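Local coordinates for tubulin-like protein CetZ2 (Haloferax volcanii, PDB 4B45), which binds GTP, has GTPase activity and takes part in controlling cell shape in this archaeon as a tubulin-like cytoskeletal protein, at residues 257-271 against 311-325. Numbering follows the deposited sequence.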
loop_
_atom_site.group_PDB
_atom_site.type_symbol
_atom_site.label_atom_id
_atom_site.label_comp_id
_atom_site.label_asym_id
_atom_site.label_seq_id
_atom_site.Cartn_x
_atom_site.Cartn_y
_atom_site.Cartn_z
ATOM N N LEU A 257 2.235 8.569 1.895
ATOM C CA LEU A 257 2.612 9.636 0.969
ATOM C C LEU A 257 2.501 11.001 1.671
ATOM O O LEU A 257 1.412 11.378 2.090
ATOM C CB LEU A 257 1.633 9.639 -0.201
ATOM C CG LEU A 257 1.780 10.788 -1.200
ATOM C CD1 LEU A 257 3.077 10.627 -2.018
ATOM C CD2 LEU A 257 0.561 10.856 -2.112
ATOM N N PRO A 258 3.613 11.760 1.787
ATOM C CA PRO A 258 3.559 13.082 2.444
ATOM C C PRO A 258 2.594 14.079 1.795
ATOM O O PRO A 258 2.397 14.064 0.573
ATOM C CB PRO A 258 4.993 13.615 2.289
ATOM C CG PRO A 258 5.836 12.392 2.143
ATOM C CD PRO A 258 4.990 11.385 1.412
ATOM N N ASP A 259 2.029 14.959 2.622
ATOM C CA ASP A 259 1.129 16.025 2.169
ATOM C C ASP A 259 -0.092 15.477 1.407
ATOM O O ASP A 259 -0.429 15.957 0.326
ATOM C CB ASP A 259 1.889 17.069 1.334
ATOM C CG ASP A 259 1.108 18.367 1.161
ATOM O OD1 ASP A 259 0.302 18.702 2.056
ATOM O OD2 ASP A 259 1.301 19.056 0.132
ATOM N N ALA A 260 -0.767 14.494 1.995
ATOM C CA ALA A 260 -1.915 13.859 1.345
ATOM C C ALA A 260 -3.270 14.261 1.936
ATOM O O ALA A 260 -4.249 13.532 1.765
ATOM C CB ALA A 260 -1.768 12.344 1.404
ATOM N N SER A 261 -3.333 15.410 2.611
ATOM C CA SER A 261 -4.570 15.855 3.276
ATOM C C SER A 261 -5.727 16.120 2.329
ATOM O O SER A 261 -6.858 15.756 2.613
ATOM C CB SER A 261 -4.337 17.132 4.090
ATOM O OG SER A 261 -4.001 16.832 5.425
ATOM N N ASP A 262 -5.443 16.792 1.221
ATOM C CA ASP A 262 -6.486 17.217 0.302
ATOM C C ASP A 262 -7.063 16.026 -0.471
ATOM O O ASP A 262 -6.649 15.744 -1.589
ATOM C CB ASP A 262 -5.928 18.278 -0.642
ATOM C CG ASP A 262 -6.976 18.859 -1.556
ATOM O OD1 ASP A 262 -8.164 18.508 -1.399
ATOM O OD2 ASP A 262 -6.605 19.674 -2.433
ATOM N N ALA A 263 -8.032 15.341 0.125
ATOM C CA ALA A 263 -8.538 14.109 -0.468
ATOM C C ALA A 263 -10.044 14.119 -0.707
ATOM O O ALA A 263 -10.801 14.819 -0.034
ATOM C CB ALA A 263 -8.145 12.920 0.384
ATOM N N ASP A 264 -10.468 13.326 -1.678
ATOM C CA ASP A 264 -11.867 13.247 -2.044
ATOM C C ASP A 264 -12.644 12.384 -1.048
ATOM O O ASP A 264 -13.820 12.621 -0.795
ATOM C CB ASP A 264 -12.002 12.695 -3.474
ATOM C CG ASP A 264 -13.451 12.512 -3.896
ATOM O OD1 ASP A 264 -14.128 13.529 -4.172
ATOM O OD2 ASP A 264 -13.916 11.353 -3.952
ATOM N N ALA A 265 -11.987 11.379 -0.487
ATOM C CA ALA A 265 -12.656 10.477 0.442
ATOM C C ALA A 265 -11.688 10.057 1.530
ATOM O O ALA A 265 -10.471 10.131 1.358
ATOM C CB ALA A 265 -13.189 9.244 -0.294
ATOM N N ALA A 266 -12.227 9.623 2.659
ATOM C CA ALA A 266 -11.385 9.196 3.754
ATOM C C ALA A 266 -12.087 8.130 4.559
ATOM O O ALA A 266 -13.316 8.089 4.616
ATOM C CB ALA A 266 -11.041 10.377 4.645
ATOM N N LEU A 267 -11.292 7.271 5.184
ATOM C CA LEU A 267 -11.811 6.285 6.114
ATOM C C LEU A 267 -10.995 6.337 7.400
ATOM O O LEU A 267 -9.780 6.115 7.404
ATOM C CB LEU A 267 -11.765 4.886 5.505
ATOM C CG LEU A 267 -12.080 3.786 6.506
ATOM C CD1 LEU A 267 -13.545 3.912 6.977
ATOM C CD2 LEU A 267 -11.800 2.413 5.920
ATOM N N VAL A 268 -11.674 6.641 8.500
ATOM C CA VAL A 268 -11.004 6.759 9.778
ATOM C C VAL A 268 -11.295 5.553 10.646
ATOM O O VAL A 268 -12.437 5.305 11.035
ATOM C CB VAL A 268 -11.466 8.008 10.520
ATOM C CG1 VAL A 268 -10.664 8.184 11.795
ATOM C CG2 VAL A 268 -11.351 9.213 9.602
ATOM N N VAL A 269 -10.246 4.804 10.945
ATOM C CA VAL A 269 -10.370 3.628 11.777
ATOM C C VAL A 269 -9.581 3.917 13.041
ATOM O O VAL A 269 -8.396 4.255 12.989
ATOM C CB VAL A 269 -9.842 2.347 11.049
ATOM C CG1 VAL A 269 -9.945 1.106 11.939
ATOM C CG2 VAL A 269 -10.598 2.111 9.750
ATOM N N ILE A 270 -10.262 3.833 14.174
ATOM C CA ILE A 270 -9.602 3.879 15.467
ATOM C C ILE A 270 -9.518 2.444 15.948
ATOM O O ILE A 270 -10.540 1.756 16.056
ATOM C CB ILE A 270 -10.412 4.695 16.490
ATOM C CG1 ILE A 270 -10.676 6.099 15.953
ATOM C CG2 ILE A 270 -9.706 4.733 17.838
ATOM C CD1 ILE A 270 -9.444 6.783 15.454
ATOM N N ALA A 271 -8.303 1.985 16.219
ATOM C CA ALA A 271 -8.097 0.613 16.663
ATOM C C ALA A 271 -7.651 0.540 18.122
ATOM O O ALA A 271 -6.892 1.391 18.601
ATOM C CB ALA A 271 -7.071 -0.084 15.754
ATOM N N ALA A 311 -4.755 3.300 18.155
ATOM C CA ALA A 311 -4.190 3.869 16.945
ATOM C C ALA A 311 -5.281 4.373 16.032
ATOM O O ALA A 311 -6.403 3.881 16.081
ATOM C CB ALA A 311 -3.305 2.857 16.221
ATOM N N SER A 312 -4.941 5.374 15.226
ATOM C CA SER A 312 -5.787 5.804 14.132
ATOM C C SER A 312 -5.141 5.338 12.835
ATOM O O SER A 312 -3.941 5.533 12.596
ATOM C CB SER A 312 -5.954 7.320 14.101
ATOM O OG SER A 312 -6.540 7.790 15.300
ATOM N N LEU A 313 -5.949 4.713 12.002
ATOM C CA LEU A 313 -5.500 4.263 10.708
ATOM C C LEU A 313 -6.417 4.988 9.753
ATOM O O LEU A 313 -7.630 4.766 9.770
ATOM C CB LEU A 313 -5.698 2.761 10.614
ATOM C CG LEU A 313 -5.205 1.995 9.397
ATOM C CD1 LEU A 313 -3.674 1.931 9.397
ATOM C CD2 LEU A 313 -5.812 0.598 9.423
ATOM N N VAL A 314 -5.859 5.903 8.967
ATOM C CA VAL A 314 -6.673 6.722 8.070
ATOM C C VAL A 314 -6.320 6.532 6.601
ATOM O O VAL A 314 -5.233 6.899 6.174
ATOM C CB VAL A 314 -6.529 8.207 8.395
ATOM C CG1 VAL A 314 -7.354 9.025 7.427
ATOM C CG2 VAL A 314 -6.979 8.479 9.840
ATOM N N LEU A 315 -7.259 5.978 5.836
ATOM C CA LEU A 315 -7.110 5.813 4.395
ATOM C C LEU A 315 -7.655 7.051 3.711
ATOM O O LEU A 315 -8.772 7.477 4.000
ATOM C CB LEU A 315 -7.881 4.571 3.914
ATOM C CG LEU A 315 -7.888 4.318 2.398
ATOM C CD1 LEU A 315 -6.465 4.069 1.862
ATOM C CD2 LEU A 315 -8.842 3.172 2.003
ATOM N N LEU A 316 -6.858 7.647 2.829
ATOM C CA LEU A 316 -7.292 8.817 2.078
ATOM C C LEU A 316 -7.352 8.477 0.603
ATOM O O LEU A 316 -6.339 8.114 0.003
ATOM C CB LEU A 316 -6.320 9.972 2.299
ATOM C CG LEU A 316 -6.115 10.358 3.765
ATOM C CD1 LEU A 316 -4.711 10.840 4.006
ATOM C CD2 LEU A 316 -7.116 11.429 4.161
ATOM N N GLY A 317 -8.530 8.607 0.009
ATOM C CA GLY A 317 -8.695 8.250 -1.389
ATOM C C GLY A 317 -8.830 9.496 -2.232
ATOM O O GLY A 317 -9.347 10.509 -1.762
ATOM N N GLY A 318 -8.350 9.437 -3.471
ATOM C CA GLY A 318 -8.416 10.588 -4.364
ATOM C C GLY A 318 -7.604 11.764 -3.860
ATOM O O GLY A 318 -8.104 12.883 -3.763
ATOM N N VAL A 319 -6.345 11.503 -3.523
ATOM C CA VAL A 319 -5.452 12.534 -3.014
ATOM C C VAL A 319 -5.061 13.517 -4.114
ATOM O O VAL A 319 -4.813 13.117 -5.252
ATOM C CB VAL A 319 -4.200 11.889 -2.427
ATOM C CG1 VAL A 319 -3.159 12.945 -2.059
ATOM C CG2 VAL A 319 -4.583 11.010 -1.226
ATOM N N GLU A 320 -5.020 14.803 -3.779
ATOM C CA GLU A 320 -4.618 15.814 -4.745
ATOM C C GLU A 320 -3.814 16.970 -4.140
ATOM O O GLU A 320 -3.781 17.157 -2.927
ATOM C CB GLU A 320 -5.835 16.329 -5.516
ATOM C CG GLU A 320 -6.026 15.616 -6.848
ATOM C CD GLU A 320 -7.478 15.524 -7.277
ATOM O OE1 GLU A 320 -8.359 15.953 -6.499
ATOM O OE2 GLU A 320 -7.733 15.016 -8.393
ATOM N N ARG A 321 -3.145 17.717 -5.010
ATOM C CA ARG A 321 -2.363 18.879 -4.607
ATOM C C ARG A 321 -1.308 18.566 -3.543
ATOM O O ARG A 321 -1.014 19.398 -2.686
ATOM C CB ARG A 321 -3.293 20.010 -4.160
ATOM C CG ARG A 321 -4.148 20.532 -5.300
ATOM C CD ARG A 321 -5.116 21.626 -4.874
ATOM N NE ARG A 321 -5.817 22.169 -6.038
ATOM C CZ ARG A 321 -6.755 23.111 -5.992
ATOM N NH1 ARG A 321 -7.130 23.634 -4.830
ATOM N NH2 ARG A 321 -7.323 23.530 -7.116
ATOM N N SER A 322 -0.745 17.363 -3.613
ATOM C CA SER A 322 0.343 16.957 -2.733
ATOM C C SER A 322 1.676 17.492 -3.235
ATOM O O SER A 322 2.066 17.233 -4.373
ATOM C CB SER A 322 0.426 15.437 -2.652
ATOM O OG SER A 322 1.641 15.038 -2.045
ATOM N N GLU A 323 2.371 18.230 -2.373
ATOM C CA GLU A 323 3.650 18.856 -2.717
ATOM C C GLU A 323 4.647 17.819 -3.222
ATOM O O GLU A 323 5.365 18.049 -4.191
ATOM C CB GLU A 323 4.228 19.561 -1.491
ATOM C CG GLU A 323 4.789 20.943 -1.758
ATOM C CD GLU A 323 4.776 21.826 -0.515
ATOM O OE1 GLU A 323 4.476 21.301 0.582
ATOM O OE2 GLU A 323 5.054 23.043 -0.638
ATOM N N ARG A 324 4.671 16.679 -2.540
ATOM C CA ARG A 324 5.573 15.587 -2.846
ATOM C C ARG A 324 5.283 15.008 -4.234
ATOM O O ARG A 324 6.209 14.826 -5.032
ATOM C CB ARG A 324 5.476 14.500 -1.756
ATOM C CG ARG A 324 6.180 13.178 -2.095
ATOM C CD ARG A 324 7.651 13.358 -2.487
ATOM N NE ARG A 324 8.340 12.074 -2.423
ATOM C CZ ARG A 324 9.271 11.655 -3.278
ATOM N NH1 ARG A 324 9.643 12.409 -4.308
ATOM N NH2 ARG A 324 9.818 10.462 -3.103
ATOM N N VAL A 325 4.008 14.732 -4.524
ATOM C CA VAL A 325 3.623 14.269 -5.862
ATOM C C VAL A 325 3.964 15.293 -6.946
ATOM O O VAL A 325 4.560 14.959 -7.970
ATOM C CB VAL A 325 2.115 13.888 -5.942
ATOM C CG1 VAL A 325 1.722 13.521 -7.380
ATOM C CG2 VAL A 325 1.833 12.719 -5.037
HETATM O O HOH W 1 -3.050 16.833 -0.330
#
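With chi1 at 167°, Ser322 carries its hydroxyl opposite its own backbone N and over to the loop 257-262, where OG donates to Pro258 O (2.9 Å) in the plane of that carbonyl. Asp259 turns its carboxylate likewise (chi1 -164°), and OD2 receives Glu323 N on its anti side at 2.8 Å, the bond nearly straight at 166°. Both contacts fix the start of helix 323-340, which follows an antiparallel strand pair in the C-terminal domain of the tubulin/FtsZ fold. Ser322 is the N-cap: besides gripping Pro258 O, its OG accepts a weak bond from Val325 N. Replacing Ser322 by alanine removes OG, which is likely to leave Pro258 O without this donor and Val325 N without its weak capping acceptor, so that the loop could shift against the helix end. Beside them Leu257 CD2 packs on Val325 CG2 (3.7 Å), while Arg324, lying along Pro258, sends its guanidinium to a salt bridge with Asp164, near the GTP-binding Asn165.

Strands 265-271 and 311-317 run nearly antiparallel, with paired backbone bonds at Ala265/Gly317, Leu267/Leu315, Val269/Leu313 and Ala271/Ala311. Leu267 and Leu315 stand on the face covered by helix 210-217; Ile270 and Ser312 are on the other, toward helix 240-252. There Ile270 CD1 comes within 3.1 Å of Ser312 OG, whose hydrogen-bond partners include Thr246 and Thr247. A classic beta bulge breaks the ladder: Ala265 N bonds Gly317 O, and Asp264 N reaches the same oxygen weakly. At the following corner Gly318 has positive phi, and a CB there would collide with Asp264 CB. Further along, Glu320 N bonds Asp262 O, and one water bridges the segments: its oxygen accepts from Asp262 N and donates to Asp259 O at 2.8 Å and Glu320 O at 2.7 Å.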